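Local atomic coordinates of methylocystis parvus OBBP MbnE (Methylocystis parvus OBBP, PDB entry 5ICQ), a protein that probably binds methanobactin, a copper-chelating peptide, in the periplasm and is thought to deliver it for uptake, as a family 5 extracellular solute-binding protein. Residues D75-F80 / Y227-V232; A87-V92 / F598-E603; F108-L113 / L197-V202; V148-D153 / L208-F213. All coordinates share one frame; numbering follows the deposited sequence.

Contact 1 of 4, residues D75-F80 / Y227-V232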
loop_
_atom_site.group_PDB
_atom_site.type_symbol
_atom_site.label_atom_id
_atom_site.label_comp_id
_atom_site.label_asym_id
_atom_site.label_seq_id
_atom_site.Cartn_x
_atom_site.Cartn_y
_atom_site.Cartn_z
ATOM N N ASP A 75 14.294 16.709 -4.403
ATOM C CA ASP A 75 15.146 17.407 -5.361
ATOM C C ASP A 75 14.669 17.263 -6.804
ATOM O O ASP A 75 15.441 17.561 -7.727
ATOM C CB ASP A 75 16.593 16.907 -5.256
ATOM C CG ASP A 75 16.704 15.411 -5.444
ATOM O OD1 ASP A 75 15.687 14.781 -5.788
ATOM O OD2 ASP A 75 17.810 14.863 -5.259
ATOM N N SER A 76 13.433 16.827 -7.030
ATOM C CA SER A 76 12.943 16.601 -8.380
ATOM C C SER A 76 11.436 16.798 -8.409
ATOM O O SER A 76 10.744 16.544 -7.419
ATOM C CB SER A 76 13.277 15.191 -8.866
ATOM O OG SER A 76 12.839 14.995 -10.202
ATOM N N LEU A 77 10.937 17.253 -9.558
ATOM C CA LEU A 77 9.502 17.355 -9.789
ATOM C C LEU A 77 9.014 16.296 -10.772
ATOM O O LEU A 77 7.949 16.459 -11.381
ATOM C CB LEU A 77 9.143 18.761 -10.273
ATOM C CG LEU A 77 9.522 19.862 -9.288
ATOM C CD1 LEU A 77 9.118 21.243 -9.796
ATOM C CD2 LEU A 77 8.902 19.584 -7.920
ATOM N N ASN A 78 9.773 15.205 -10.933
ATOM C CA ASN A 78 9.391 14.105 -11.818
ATOM C C ASN A 78 9.107 12.878 -10.966
ATOM O O ASN A 78 10.046 12.213 -10.494
ATOM C CB ASN A 78 10.492 13.804 -12.844
ATOM C CG ASN A 78 10.079 12.736 -13.858
ATOM O OD1 ASN A 78 9.014 12.127 -13.747
ATOM N ND2 ASN A 78 10.940 12.502 -14.854
ATOM N N PRO A 79 7.838 12.536 -10.734
ATOM C CA PRO A 79 7.519 11.361 -9.919
ATOM C C PRO A 79 7.547 10.047 -10.676
ATOM O O PRO A 79 7.248 9.012 -10.079
ATOM C CB PRO A 79 6.093 11.665 -9.423
ATOM C CG PRO A 79 5.504 12.529 -10.492
ATOM C CD PRO A 79 6.643 13.333 -11.077
ATOM N N PHE A 80 7.885 10.046 -11.968
ATOM C CA PHE A 80 7.689 8.866 -12.785
ATOM C C PHE A 80 8.979 8.203 -13.238
ATOM O O PHE A 80 8.908 7.142 -13.862
ATOM C CB PHE A 80 6.855 9.214 -14.028
ATOM C CG PHE A 80 5.578 9.922 -13.712
ATOM C CD1 PHE A 80 4.639 9.338 -12.876
ATOM C CD2 PHE A 80 5.308 11.169 -14.255
ATOM C CE1 PHE A 80 3.455 9.991 -12.578
ATOM C CE2 PHE A 80 4.126 11.817 -13.971
ATOM C CZ PHE A 80 3.204 11.242 -13.130
ATOM N N TYR A 227 -4.051 22.154 -10.834
ATOM C CA TYR A 227 -3.045 23.069 -10.318
ATOM C C TYR A 227 -1.828 23.097 -11.224
ATOM O O TYR A 227 -1.477 22.093 -11.851
ATOM C CB TYR A 227 -2.571 22.678 -8.903
ATOM C CG TYR A 227 -3.670 22.749 -7.879
ATOM C CD1 TYR A 227 -3.969 23.947 -7.230
ATOM C CD2 TYR A 227 -4.434 21.626 -7.581
ATOM C CE1 TYR A 227 -5.006 24.012 -6.286
ATOM C CE2 TYR A 227 -5.466 21.684 -6.650
ATOM C CZ TYR A 227 -5.739 22.874 -6.006
ATOM O OH TYR A 227 -6.776 22.922 -5.099
ATOM N N VAL A 228 -1.172 24.249 -11.261
ATOM C CA VAL A 228 0.134 24.374 -11.894
ATOM C C VAL A 228 1.181 24.606 -10.815
ATOM O O VAL A 228 0.882 25.046 -9.694
ATOM C CB VAL A 228 0.173 25.511 -12.934
ATOM C CG1 VAL A 228 -0.947 25.342 -13.942
ATOM C CG2 VAL A 228 0.085 26.873 -12.241
ATOM N N VAL A 229 2.428 24.297 -11.159
ATOM C CA VAL A 229 3.547 24.522 -10.250
ATOM C C VAL A 229 3.946 25.990 -10.355
ATOM O O VAL A 229 4.422 26.442 -11.399
ATOM C CB VAL A 229 4.726 23.599 -10.563
ATOM C CG1 VAL A 229 5.900 23.933 -9.655
ATOM C CG2 VAL A 229 4.317 22.155 -10.379
ATOM N N ALA A 230 3.725 26.741 -9.278
ATOM C CA ALA A 230 3.927 28.181 -9.254
ATOM C C ALA A 230 5.278 28.590 -8.696
ATOM O O ALA A 230 5.829 29.611 -9.121
ATOM C CB ALA A 230 2.826 28.854 -8.431
ATOM N N ASP A 231 5.830 27.825 -7.764
ATOM C CA ASP A 231 7.132 28.155 -7.201
ATOM C C ASP A 231 7.744 26.883 -6.643
ATOM O O ASP A 231 7.032 26.008 -6.146
ATOM C CB ASP A 231 7.026 29.217 -6.100
ATOM C CG ASP A 231 8.391 29.703 -5.627
ATOM O OD1 ASP A 231 9.193 30.132 -6.481
ATOM O OD2 ASP A 231 8.670 29.630 -4.411
ATOM N N VAL A 232 9.064 26.774 -6.740
ATOM C CA VAL A 232 9.760 25.629 -6.170
ATOM C C VAL A 232 11.077 26.099 -5.573
ATOM O O VAL A 232 11.826 26.853 -6.205
ATOM C CB VAL A 232 9.998 24.507 -7.204
ATOM C CG1 VAL A 232 10.674 25.049 -8.432
ATOM C CG2 VAL A 232 10.828 23.372 -6.589
#
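Leu77 supplies one side of this small buried contact, and two valines of strand 227-232, Val232 and Val229, supply the other. The leucine has the most surface buried of the three. A single methyl does the touching: Leu77 CD1 lies 4.2 Å from Val229 CG1 and 4.2 Å from Val232 CG2, so it sits between two valine methyls that are themselves 5.8 Å apart. Its reach comes from the torsions, since CG stands anti to the carbonyl carbon (chi1 -60°) and CD1 then runs on fully extended from CA (chi2 -179°). Leu77 and Val229 meet tip to tip, with CG1 of the valine placed anti to its own backbone N. The contact is purely apolar, at ordinary van der Waals spacing, and the backbones stay well separated, 9.0 Å between Leu77 CA and Val232 CA.

Two side-chain turns shape the loop that presents Leu77. Ser76 OG accepts from Asn78 N at 3.2 Å in an ST turn, and Asn78 OD1 accepts from Phe80 N at 3.0 Å in an Asx turn. Behind the valines, Val229 also packs on Leu238 and Leu240 of the neighbouring strand, while Asp231 forms a salt bridge with Arg237. Ala230 and Asp231 both face Leu239; consistent with this extra residue, Val229 and Val232, three positions apart, both point toward the loop. The pattern is that of a classic beta bulge in an antiparallel strand pair, here at the outermost strand of a four-stranded mixed sheet.

Contact 2 of 4, residues A87-V92 / F598-E603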
loop_
_atom_site.group_PDB
_atom_site.type_symbol
_atom_site.label_atom_id
_atom_site.label_comp_id
_atom_site.label_asym_id
_atom_site.label_seq_id
_atom_site.Cartn_x
_atom_site.Cartn_y
_atom_site.Cartn_z
ATOM N N ALA A 87 11.448 12.770 -5.545
ATOM C CA ALA A 87 10.444 13.636 -6.143
ATOM C C ALA A 87 9.537 14.222 -5.073
ATOM O O ALA A 87 9.213 13.561 -4.085
ATOM C CB ALA A 87 9.608 12.874 -7.171
ATOM N N ALA A 88 9.148 15.477 -5.271
ATOM C CA ALA A 88 8.163 16.112 -4.410
ATOM C C ALA A 88 6.834 15.373 -4.507
ATOM O O ALA A 88 6.494 14.804 -5.543
ATOM C CB ALA A 88 7.973 17.573 -4.815
ATOM N N GLN A 89 6.081 15.373 -3.410
ATOM C CA GLN A 89 4.735 14.829 -3.445
ATOM C C GLN A 89 3.766 15.915 -3.897
ATOM O O GLN A 89 4.128 17.079 -4.037
ATOM C CB GLN A 89 4.330 14.287 -2.075
ATOM C CG GLN A 89 5.045 13.012 -1.701
ATOM C CD GLN A 89 4.850 12.670 -0.239
ATOM O OE1 GLN A 89 5.770 12.793 0.568
ATOM N NE2 GLN A 89 3.639 12.264 0.114
ATOM N N GLY A 90 2.522 15.517 -4.143
ATOM C CA GLY A 90 1.514 16.470 -4.549
ATOM C C GLY A 90 1.416 16.704 -6.041
ATOM O O GLY A 90 0.604 17.534 -6.460
ATOM N N LEU A 91 2.208 16.002 -6.861
ATOM C CA LEU A 91 2.165 16.261 -8.299
ATOM C C LEU A 91 1.177 15.363 -9.018
ATOM O O LEU A 91 0.503 15.799 -9.959
ATOM C CB LEU A 91 3.558 16.086 -8.911
ATOM C CG LEU A 91 4.591 17.083 -8.400
ATOM C CD1 LEU A 91 6.013 16.632 -8.795
ATOM C CD2 LEU A 91 4.293 18.462 -8.942
ATOM N N VAL A 92 1.092 14.102 -8.609
ATOM C CA VAL A 92 0.118 13.205 -9.203
ATOM C C VAL A 92 -1.273 13.690 -8.833
ATOM O O VAL A 92 -1.521 14.095 -7.687
ATOM C CB VAL A 92 0.370 11.764 -8.722
ATOM C CG1 VAL A 92 -0.696 10.820 -9.260
ATOM C CG2 VAL A 92 1.770 11.306 -9.147
ATOM N N PHE A 598 -6.803 10.236 3.363
ATOM C CA PHE A 598 -6.768 11.422 2.519
ATOM C C PHE A 598 -5.405 11.567 1.848
ATOM O O PHE A 598 -4.374 11.209 2.418
ATOM C CB PHE A 598 -7.086 12.678 3.336
ATOM C CG PHE A 598 -8.368 12.571 4.107
ATOM C CD1 PHE A 598 -9.582 12.498 3.442
ATOM C CD2 PHE A 598 -8.354 12.519 5.488
ATOM C CE1 PHE A 598 -10.774 12.379 4.144
ATOM C CE2 PHE A 598 -9.538 12.401 6.205
ATOM C CZ PHE A 598 -10.745 12.333 5.536
ATOM N N GLY A 599 -5.408 12.112 0.635
ATOM C CA GLY A 599 -4.179 12.373 -0.082
ATOM C C GLY A 599 -3.347 13.418 0.630
ATOM O O GLY A 599 -3.831 14.114 1.527
ATOM N N PRO A 600 -2.079 13.569 0.235
ATOM C CA PRO A 600 -1.211 14.530 0.935
ATOM C C PRO A 600 -1.673 15.971 0.809
ATOM O O PRO A 600 -1.358 16.784 1.690
ATOM C CB PRO A 600 0.160 14.317 0.272
ATOM C CG PRO A 600 -0.168 13.750 -1.085
ATOM C CD PRO A 600 -1.384 12.889 -0.873
ATOM N N THR A 601 -2.426 16.323 -0.237
ATOM C CA THR A 601 -2.898 17.694 -0.392
ATOM C C THR A 601 -4.396 17.836 -0.148
ATOM O O THR A 601 -4.972 18.877 -0.498
ATOM C CB THR A 601 -2.543 18.228 -1.782
ATOM O OG1 THR A 601 -3.223 17.454 -2.772
ATOM C CG2 THR A 601 -1.032 18.144 -2.018
ATOM N N LEU A 602 -5.039 16.828 0.442
ATOM C CA LEU A 602 -6.414 16.951 0.947
ATOM C C LEU A 602 -7.375 17.430 -0.146
ATOM O O LEU A 602 -8.093 18.424 0.011
ATOM C CB LEU A 602 -6.454 17.893 2.156
ATOM C CG LEU A 602 -5.493 17.544 3.300
ATOM C CD1 LEU A 602 -5.673 18.518 4.483
ATOM C CD2 LEU A 602 -5.683 16.111 3.757
ATOM N N GLU A 603 -7.395 16.689 -1.263
ATOM C CA GLU A 603 -8.176 17.140 -2.418
ATOM C C GLU A 603 -9.660 17.323 -2.106
ATOM O O GLU A 603 -10.327 18.123 -2.775
ATOM C CB GLU A 603 -8.019 16.173 -3.592
ATOM C CG GLU A 603 -8.260 14.733 -3.257
ATOM C CD GLU A 603 -6.956 13.967 -3.094
ATOM O OE1 GLU A 603 -6.022 14.491 -2.435
ATOM O OE2 GLU A 603 -6.859 12.847 -3.648
#
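Pro600 and Thr601, the central residues of a type I beta turn from Gly599 to Leu602, meet Gln89 and Gly90 of an irregular loop. The turn is closed by its own backbone bond, Leu602 N to Gly599 O at 3.2 Å. Across the contact the meetings are van der Waals ones. On the more exposed side, the amide NH2 of Gln89 comes up at the CB edge of the proline ring, NE2 4.0 Å from Pro600 CB. Gly90 fills the buried side: its N lies 4.4 Å from Pro600 CG, and its backbone takes a left-handed conformation (phi 89°) that glycine adopts readily.

Polar bonding is indirect and goes through a third residue. Asn94 ND2 donates both to Gly90 O and to Thr601 OG1, bridging the two segments, while Tyr267 OH is hydrogen-bonded to Gln89 N. The turn thereby joins the C-terminal part of the chain to a loop near its start, and Thr601 also rests on Ile263 and Leu265 of strand 262-268. Thr601 sets OG1 between its backbone N and carbonyl carbon (chi1 63°); its other branch, CG2, stands 4.0 Å from Gly90 CA.

Contact 3 of 4, residues F108-L113 / L197-V202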
loop_
_atom_site.group_PDB
_atom_site.type_symbol
_atom_site.label_atom_id
_atom_site.label_comp_id
_atom_site.label_asym_id
_atom_site.label_seq_id
_atom_site.Cartn_x
_atom_site.Cartn_y
_atom_site.Cartn_z
ATOM N N PHE A 108 -11.254 -1.134 -6.364
ATOM C CA PHE A 108 -10.479 -0.758 -7.541
ATOM C C PHE A 108 -11.420 -0.496 -8.716
ATOM O O PHE A 108 -11.656 -1.391 -9.537
ATOM C CB PHE A 108 -9.472 -1.868 -7.883
ATOM C CG PHE A 108 -8.345 -1.439 -8.814
ATOM C CD1 PHE A 108 -8.254 -0.139 -9.294
ATOM C CD2 PHE A 108 -7.379 -2.359 -9.213
ATOM C CE1 PHE A 108 -7.210 0.241 -10.149
ATOM C CE2 PHE A 108 -6.345 -1.993 -10.070
ATOM C CZ PHE A 108 -6.259 -0.690 -10.539
ATOM N N THR A 109 -11.971 0.720 -8.802
ATOM C CA THR A 109 -12.869 1.095 -9.892
ATOM C C THR A 109 -12.455 2.452 -10.435
ATOM O O THR A 109 -12.111 3.357 -9.664
ATOM C CB THR A 109 -14.347 1.149 -9.458
ATOM O OG1 THR A 109 -14.751 -0.119 -8.926
ATOM C CG2 THR A 109 -15.257 1.474 -10.652
ATOM N N LEU A 110 -12.475 2.580 -11.763
ATOM C CA LEU A 110 -12.039 3.783 -12.461
ATOM C C LEU A 110 -13.206 4.419 -13.204
ATOM O O LEU A 110 -14.074 3.718 -13.720
ATOM C CB LEU A 110 -10.933 3.458 -13.465
ATOM C CG LEU A 110 -9.752 2.702 -12.862
ATOM C CD1 LEU A 110 -8.767 2.341 -13.966
ATOM C CD2 LEU A 110 -9.074 3.563 -11.794
ATOM N N TYR A 111 -13.197 5.749 -13.292
ATOM C CA TYR A 111 -14.249 6.522 -13.933
ATOM C C TYR A 111 -13.631 7.541 -14.882
ATOM O O TYR A 111 -12.427 7.792 -14.819
ATOM C CB TYR A 111 -15.122 7.208 -12.871
ATOM C CG TYR A 111 -15.932 6.181 -12.094
ATOM C CD1 TYR A 111 -17.099 5.641 -12.630
ATOM C CD2 TYR A 111 -15.509 5.731 -10.839
ATOM C CE1 TYR A 111 -17.842 4.679 -11.925
ATOM C CE2 TYR A 111 -16.247 4.779 -10.121
ATOM C CZ TYR A 111 -17.408 4.251 -10.682
ATOM O OH TYR A 111 -18.147 3.287 -9.994
ATOM N N PRO A 112 -14.411 8.083 -15.827
ATOM C CA PRO A 112 -13.806 8.901 -16.892
ATOM C C PRO A 112 -13.040 10.109 -16.366
ATOM O O PRO A 112 -13.442 10.775 -15.404
ATOM C CB PRO A 112 -15.009 9.336 -17.742
ATOM C CG PRO A 112 -16.012 8.178 -17.565
ATOM C CD PRO A 112 -15.829 7.778 -16.107
ATOM N N LEU A 113 -11.917 10.387 -17.029
ATOM C CA LEU A 113 -11.161 11.614 -16.818
ATOM C C LEU A 113 -10.744 12.105 -18.203
ATOM O O LEU A 113 -11.605 12.526 -18.982
ATOM C CB LEU A 113 -9.967 11.384 -15.880
ATOM C CG LEU A 113 -9.257 12.650 -15.347
ATOM C CD1 LEU A 113 -10.257 13.750 -14.908
ATOM C CD2 LEU A 113 -8.303 12.314 -14.204
ATOM N N LEU A 197 -3.201 0.435 -17.586
ATOM C CA LEU A 197 -3.096 1.373 -18.704
ATOM C C LEU A 197 -3.970 2.600 -18.484
ATOM O O LEU A 197 -3.600 3.714 -18.878
ATOM C CB LEU A 197 -3.489 0.680 -20.013
ATOM C CG LEU A 197 -2.574 -0.465 -20.453
ATOM C CD1 LEU A 197 -3.186 -1.234 -21.623
ATOM C CD2 LEU A 197 -1.210 0.084 -20.833
ATOM N N ALA A 198 -5.132 2.413 -17.860
ATOM C CA ALA A 198 -6.061 3.511 -17.635
ATOM C C ALA A 198 -5.553 4.529 -16.621
ATOM O O ALA A 198 -6.014 5.674 -16.633
ATOM C CB ALA A 198 -7.408 2.949 -17.179
ATOM N N ILE A 199 -4.635 4.157 -15.728
ATOM C CA ILE A 199 -4.138 5.116 -14.753
ATOM C C ILE A 199 -2.758 5.653 -15.122
ATOM O O ILE A 199 -2.158 6.379 -14.328
ATOM C CB ILE A 199 -4.143 4.525 -13.332
ATOM C CG1 ILE A 199 -3.287 3.256 -13.262
ATOM C CG2 ILE A 199 -5.575 4.235 -12.885
ATOM C CD1 ILE A 199 -3.193 2.670 -11.811
ATOM N N MET A 200 -2.243 5.317 -16.303
ATOM C CA MET A 200 -0.989 5.904 -16.767
ATOM C C MET A 200 -1.133 7.425 -16.846
ATOM O O MET A 200 -2.156 7.915 -17.331
ATOM C CB MET A 200 -0.633 5.354 -18.154
ATOM C CG MET A 200 0.635 5.943 -18.755
ATOM S SD MET A 200 0.740 5.672 -20.537
ATOM C CE MET A 200 -0.486 6.852 -21.101
ATOM N N PRO A 201 -0.148 8.199 -16.376
ATOM C CA PRO A 201 -0.226 9.659 -16.542
ATOM C C PRO A 201 -0.073 10.046 -18.001
ATOM O O PRO A 201 0.685 9.422 -18.746
ATOM C CB PRO A 201 0.954 10.174 -15.710
ATOM C CG PRO A 201 1.949 9.036 -15.769
ATOM C CD PRO A 201 1.093 7.800 -15.678
ATOM N N VAL A 202 -0.795 11.084 -18.410
ATOM C CA VAL A 202 -0.740 11.557 -19.790
ATOM C C VAL A 202 0.140 12.800 -19.823
ATOM O O VAL A 202 -0.208 13.841 -19.256
ATOM C CB VAL A 202 -2.134 11.843 -20.359
ATOM C CG1 VAL A 202 -2.007 12.370 -21.788
ATOM C CG2 VAL A 202 -2.993 10.567 -20.334
#
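Leu110, on strand 109-112, drives both of its methyls against the C-terminal end of helix 193-198. The apolar contacts are divided between the two branches. Leu110 CD1 presses on Ala198 CB at 3.5 Å, a tight methyl-to-methyl approach, while Leu110 CD2 lies 3.7 Å from Ile199 CG2. That same isoleucine methyl is also 3.9 Å from Leu110 CD1, so it is touched by both prongs of the fork. The leucine and isoleucine side chains cross at about a right angle. In Ile199, CG1 occupies the place between the backbone N and the carbonyl carbon (chi1 58°), which leaves CG2 as the branch turned to the leucine.

No backbone bond joins the segments directly; strand 100-103 is bonded to both. On one side, the backbone of Tyr111 pairs with Ala101, while Leu110 pairs with Leu38, holding the strand within its antiparallel sheet. On the other, the backbone of Ala198 bonds to Met100. Ile199 is the first residue to leave helical angles, and a weak bond runs from Met200 N to Leu197 O, 3.3 Å long. The Leu110 side chain also packs on Met100 and Arg102 of the intervening strand. Backbone and side chains together thus join the C-terminal end of helix 193-198 to the antiparallel sheet, through strands 100-103 and 109-120 of this solute-binding fold.

Contact 4 of 4, residues V148-D153 / L208-F213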
loop_
_atom_site.group_PDB
_atom_site.type_symbol
_atom_site.label_atom_id
_atom_site.label_comp_id
_atom_site.label_asym_id
_atom_site.label_seq_id
_atom_site.Cartn_x
_atom_site.Cartn_y
_atom_site.Cartn_z
ATOM N N VAL A 148 -0.858 10.343 -25.593
ATOM C CA VAL A 148 -0.998 9.088 -24.856
ATOM C C VAL A 148 0.028 8.069 -25.334
ATOM O O VAL A 148 0.643 7.366 -24.523
ATOM C CB VAL A 148 -2.432 8.545 -24.987
ATOM C CG1 VAL A 148 -2.570 7.207 -24.235
ATOM C CG2 VAL A 148 -3.438 9.563 -24.468
ATOM N N LEU A 149 0.222 7.962 -26.657
ATOM C CA LEU A 149 1.200 7.009 -27.184
ATOM C C LEU A 149 2.624 7.434 -26.848
ATOM O O LEU A 149 3.486 6.586 -26.582
ATOM C CB LEU A 149 1.029 6.862 -28.697
ATOM C CG LEU A 149 -0.268 6.194 -29.165
ATOM C CD1 LEU A 149 -0.303 6.097 -30.687
ATOM C CD2 LEU A 149 -0.425 4.814 -28.537
ATOM N N PHE A 150 2.901 8.740 -26.898
ATOM C CA PHE A 150 4.195 9.254 -26.456
ATOM C C PHE A 150 4.469 8.876 -25.005
ATOM O O PHE A 150 5.582 8.456 -24.657
ATOM C CB PHE A 150 4.213 10.775 -26.633
ATOM C CG PHE A 150 5.262 11.488 -25.817
ATOM C CD1 PHE A 150 6.568 11.575 -26.275
ATOM C CD2 PHE A 150 4.934 12.105 -24.619
ATOM C CE1 PHE A 150 7.542 12.243 -25.547
ATOM C CE2 PHE A 150 5.905 12.771 -23.873
ATOM C CZ PHE A 150 7.218 12.845 -24.350
ATOM N N SER A 151 3.457 9.019 -24.142
ATOM C CA SER A 151 3.637 8.715 -22.727
ATOM C C SER A 151 3.816 7.222 -22.510
ATOM O O SER A 151 4.660 6.799 -21.709
ATOM C CB SER A 151 2.440 9.233 -21.929
ATOM O OG SER A 151 2.297 10.641 -22.068
ATOM N N PHE A 152 3.007 6.414 -23.198
ATOM C CA PHE A 152 3.141 4.963 -23.119
ATOM C C PHE A 152 4.541 4.520 -23.525
ATOM O O PHE A 152 5.190 3.751 -22.809
ATOM C CB PHE A 152 2.085 4.305 -24.007
ATOM C CG PHE A 152 2.243 2.815 -24.137
ATOM C CD1 PHE A 152 1.809 1.970 -23.126
ATOM C CD2 PHE A 152 2.810 2.260 -25.277
ATOM C CE1 PHE A 152 1.950 0.590 -23.245
ATOM C CE2 PHE A 152 2.952 0.878 -25.400
ATOM C CZ PHE A 152 2.518 0.048 -24.382
ATOM N N ASP A 153 5.022 4.997 -24.677
ATOM C CA ASP A 153 6.358 4.614 -25.142
ATOM C C ASP A 153 7.447 5.053 -24.170
ATOM O O ASP A 153 8.389 4.296 -23.900
ATOM C CB ASP A 153 6.630 5.211 -26.519
ATOM C CG ASP A 153 5.794 4.575 -27.600
ATOM O OD1 ASP A 153 5.439 3.384 -27.455
ATOM O OD2 ASP A 153 5.509 5.265 -28.603
ATOM N N LEU A 208 7.792 17.959 -23.141
ATOM C CA LEU A 208 8.609 17.116 -22.270
ATOM C C LEU A 208 9.856 16.709 -23.038
ATOM O O LEU A 208 9.753 16.110 -24.114
ATOM C CB LEU A 208 7.839 15.877 -21.796
ATOM C CG LEU A 208 8.485 14.976 -20.732
ATOM C CD1 LEU A 208 7.431 14.149 -20.011
ATOM C CD2 LEU A 208 9.530 14.036 -21.324
ATOM N N ASP A 209 11.023 17.026 -22.480
ATOM C CA ASP A 209 12.310 16.647 -23.062
ATOM C C ASP A 209 12.617 15.208 -22.658
ATOM O O ASP A 209 12.898 14.940 -21.488
ATOM C CB ASP A 209 13.394 17.605 -22.569
ATOM C CG ASP A 209 14.755 17.357 -23.214
ATOM O OD1 ASP A 209 15.005 16.244 -23.722
ATOM O OD2 ASP A 209 15.586 18.291 -23.195
ATOM N N VAL A 210 12.568 14.275 -23.615
ATOM C CA VAL A 210 12.691 12.875 -23.219
ATOM C C VAL A 210 14.101 12.568 -22.721
ATOM O O VAL A 210 14.284 11.680 -21.880
ATOM C CB VAL A 210 12.273 11.932 -24.364
ATOM C CG1 VAL A 210 10.926 12.352 -24.935
ATOM C CG2 VAL A 210 13.319 11.890 -25.444
ATOM N N GLU A 211 15.113 13.298 -23.200
ATOM C CA GLU A 211 16.478 13.017 -22.754
ATOM C C GLU A 211 16.703 13.440 -21.304
ATOM O O GLU A 211 17.556 12.861 -20.620
ATOM C CB GLU A 211 17.485 13.697 -23.685
ATOM C CG GLU A 211 17.911 12.831 -24.871
ATOM C CD GLU A 211 16.817 12.644 -25.895
ATOM O OE1 GLU A 211 16.050 13.605 -26.122
ATOM O OE2 GLU A 211 16.719 11.533 -26.465
ATOM N N ARG A 212 15.959 14.444 -20.820
ATOM C CA ARG A 212 16.038 14.883 -19.427
ATOM C C ARG A 212 15.228 14.010 -18.475
ATOM O O ARG A 212 15.352 14.179 -17.256
ATOM C CB ARG A 212 15.533 16.326 -19.275
ATOM C CG ARG A 212 16.485 17.446 -19.644
ATOM C CD ARG A 212 17.777 17.462 -18.810
ATOM N NE ARG A 212 17.645 17.815 -17.391
ATOM C CZ ARG A 212 17.294 19.018 -16.928
ATOM N NH1 ARG A 212 16.998 20.006 -17.766
ATOM N NH2 ARG A 212 17.226 19.237 -15.616
ATOM N N PHE A 213 14.416 13.084 -18.997
ATOM C CA PHE A 213 13.453 12.364 -18.162
ATOM C C PHE A 213 14.128 11.639 -17.002
ATOM O O PHE A 213 13.580 11.580 -15.894
ATOM C CB PHE A 213 12.659 11.376 -19.022
ATOM C CG PHE A 213 11.547 10.679 -18.282
ATOM C CD1 PHE A 213 10.335 11.315 -18.072
ATOM C CD2 PHE A 213 11.711 9.383 -17.814
ATOM C CE1 PHE A 213 9.302 10.671 -17.396
ATOM C CE2 PHE A 213 10.687 8.733 -17.145
ATOM C CZ PHE A 213 9.484 9.378 -16.936
#
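Phe150 projects from helix 145-158 onto Val210 and Leu208 of the loop that follows helix 193-198. Its CB points toward that loop, and CG lies anti to the backbone N (chi1 161°), which carries the ring outward from the helix. The ring is then turned across the CA-CB bond (chi2 83°) and meets the loop by its edge. At CE1 the approach is tight, with Val210 CG1 3.4 Å away and near the plane of the ring. One atom further, Phe150 CZ is 3.8 Å from the same Val210 CG1. CZ also meets the leucine, at 4.0 Å from Leu208 CD2 and 4.0 Å from Leu208 CB. Both loop side chains cross the phenylalanine obliquely.

Between the two apolar residues lies Asp209, whose CB points away from the helix. Its OD1 accepts from Glu211 N at 3.0 Å in an Asx turn, the donor arriving on the anti side and 29° out of the carboxylate plane. This bend leads into the helical-angled residues 210-213. On the same helix, Leu154 packs on Leu208 and Phe213, and Ser151 OG bonds to Leu203 N. Lys205 touches Phe150 from the same loop, near the protein surface.

In the fold
In chain order the first segments come as 75-80, 87-92, 108-113 and 148-153, their partners as 197-202, 208-213, 227-232 and finally 598-603. Contacts 3 and 4 therefore cross along the chain, both nested inside the loop closed by contact 1. Contacts 1 and 2 are closest, centres 11 Å apart and joined by a probable hydrogen bond from Ala88 N to Ser76 O. The centre of contact 4 lies about 17 Å from that of contact 1 and about 18 Å from that of contact 3, and it touches both. Together they link the mixed sheet containing 227-233 to the antiparallel sheet containing 109-120, with 598-603 returning to a region built from 75-232.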